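Side-chain contact in rRNA N-glycosidase (Bougainvillea spectabilis, PDB 3CTK), which belongs to the ribosome-inactivating protein family and has a mixed alpha/beta fold: residues Asp127-Gly131 with Val132-Glu136. Numbering follows the deposited sequence.
Sequences DLELG and VYKLE
Glu129 and Lys134 pair across the start of helix 132-142, where an extended loop turns into the helix with Gly131 at the N-cap position. The site lies in the ribosome-inactivating protein fold, next to helix 149-168. Gly131 has a positive phi of 143°. At its backbone angles a CB would be jammed against the carbonyl O of Leu130, which is enough to require glycine at this position. The tight part is the backbone turn. Gly131 O accepts a hydrogen bond from Leu135 N at 2.8 Å, the first i to i+4 bond of the helix. It is fairly straight, with an N-H...O angle of 154°. CB of Leu135 also packs against Gly131 O, at 3.4 Å. The next helical bond follows at once, from Glu136 N to Val132 O. On the buried side, Leu128 and Leu135 both touch Ile158 of helix 149-168, and Leu130 reaches Gln161 there. The backbone of Leu130 is hydrogen-bonded to that of Phe185, which ties the loop to a later part of the chain.

The other side is looser and partly open to solvent. Here Glu129 and Lys134 form a salt bridge, and both residues are partly exposed. Lys134 bends at its second torsion (chi2 -64°) and is extended from there to NZ. The bend sends the chain back along the loop to Glu129. Its CE lies 3.9 Å from Glu129 CB, so aliphatic contact accompanies the charge pairing. Glu129 is extended from CB to CD, and its carboxylate lies beside the end of the lysine. CE of Lys134 is 3.4 Å from Glu129 OE2. The ammonium group comes from above the carboxylate plane, and Lys134 NZ meets Glu129 OE2 at 3.1 Å.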
loop_
_atom_site.group_PDB
_atom_site.type_symbol
_atom_site.label_atom_id
_atom_site.label_comp_id
_atom_site.label_asym_id
_atom_site.label_seq_id
_atom_site.Cartn_x
_atom_site.Cartn_y
_atom_site.Cartn_z
ATOM N N ASP A 127 16.207 5.335 -2.278
ATOM C CA ASP A 127 16.582 6.740 -2.444
ATOM C C ASP A 127 15.416 7.724 -2.483
ATOM O O ASP A 127 15.630 8.936 -2.548
ATOM C CB ASP A 127 17.410 6.921 -3.722
ATOM C CG ASP A 127 18.649 6.058 -3.740
ATOM O OD1 ASP A 127 19.361 6.036 -2.717
ATOM O OD2 ASP A 127 18.917 5.409 -4.775
ATOM N N LEU A 128 14.189 7.217 -2.447
ATOM C CA LEU A 128 13.015 8.084 -2.497
ATOM C C LEU A 128 12.459 8.378 -1.106
ATOM O O LEU A 128 12.038 7.470 -0.390
ATOM C CB LEU A 128 11.926 7.446 -3.365
ATOM C CG LEU A 128 10.687 8.303 -3.633
ATOM C CD1 LEU A 128 11.091 9.559 -4.396
ATOM C CD2 LEU A 128 9.672 7.502 -4.440
ATOM N N GLU A 129 12.445 9.655 -0.736
ATOM C CA GLU A 129 11.955 10.064 0.575
ATOM C C GLU A 129 10.453 9.880 0.734
ATOM O O GLU A 129 9.677 10.197 -0.166
ATOM C CB GLU A 129 12.308 11.525 0.835
ATOM C CG GLU A 129 13.767 11.852 0.596
ATOM C CD GLU A 129 14.074 13.313 0.840
ATOM O OE1 GLU A 129 14.316 13.681 2.010
ATOM O OE2 GLU A 129 14.060 14.092 -0.137
ATOM N N LEU A 130 10.060 9.366 1.892
ATOM C CA LEU A 130 8.660 9.137 2.218
ATOM C C LEU A 130 8.265 10.117 3.321
ATOM O O LEU A 130 9.125 10.663 4.014
ATOM C CB LEU A 130 8.464 7.702 2.709
ATOM C CG LEU A 130 8.913 6.594 1.753
ATOM C CD1 LEU A 130 8.778 5.239 2.443
ATOM C CD2 LEU A 130 8.074 6.636 0.486
ATOM N N GLY A 131 6.966 10.325 3.486
ATOM C CA GLY A 131 6.494 11.243 4.504
ATOM C C GLY A 131 5.283 12.010 4.021
ATOM O O GLY A 131 5.025 12.078 2.822
ATOM N N VAL A 132 4.539 12.597 4.950
ATOM C CA VAL A 132 3.342 13.343 4.593
ATOM C C VAL A 132 3.602 14.517 3.656
ATOM O O VAL A 132 2.841 14.743 2.711
ATOM C CB VAL A 132 2.618 13.844 5.863
ATOM C CG1 VAL A 132 1.521 14.824 5.494
ATOM C CG2 VAL A 132 2.032 12.655 6.609
ATOM N N TYR A 133 4.675 15.263 3.906
ATOM C CA TYR A 133 5.004 16.416 3.073
ATOM C C TYR A 133 5.437 15.967 1.683
ATOM O O TYR A 133 5.061 16.576 0.675
ATOM C CB TYR A 133 6.125 17.243 3.709
ATOM C CG TYR A 133 6.304 18.600 3.056
ATOM C CD1 TYR A 133 5.397 19.631 3.294
ATOM C CD2 TYR A 133 7.353 18.837 2.166
ATOM C CE1 TYR A 133 5.526 20.870 2.659
ATOM C CE2 TYR A 133 7.492 20.072 1.525
ATOM C CZ TYR A 133 6.574 21.080 1.775
ATOM O OH TYR A 133 6.692 22.296 1.139
ATOM N N LYS A 134 6.236 14.906 1.630
ATOM C CA LYS A 134 6.704 14.378 0.355
ATOM C C LYS A 134 5.524 13.834 -0.439
ATOM O O LYS A 134 5.469 13.988 -1.656
ATOM C CB LYS A 134 7.738 13.274 0.585
ATOM C CG LYS A 134 9.032 13.771 1.223
ATOM C CD LYS A 134 9.772 14.756 0.320
ATOM C CE LYS A 134 11.069 15.226 0.971
ATOM N NZ LYS A 134 11.827 16.173 0.101
ATOM N N LEU A 135 4.582 13.191 0.249
ATOM C CA LEU A 135 3.413 12.653 -0.435
ATOM C C LEU A 135 2.620 13.813 -1.023
ATOM O O LEU A 135 2.203 13.760 -2.178
ATOM C CB LEU A 135 2.541 11.839 0.530
ATOM C CG LEU A 135 1.220 11.288 -0.024
ATOM C CD1 LEU A 135 1.480 10.392 -1.228
ATOM C CD2 LEU A 135 0.499 10.517 1.073
ATOM N N GLU A 136 2.432 14.875 -0.242
ATOM C CA GLU A 136 1.692 16.026 -0.748
ATOM C C GLU A 136 2.392 16.636 -1.959
ATOM O O GLU A 136 1.741 17.028 -2.925
ATOM C CB GLU A 136 1.506 17.092 0.344
ATOM C CG GLU A 136 0.985 18.420 -0.200
ATOM C CD GLU A 136 0.159 19.197 0.804
ATOM O OE1 GLU A 136 -0.152 20.378 0.527
ATOM O OE2 GLU A 136 -0.189 18.630 1.859
#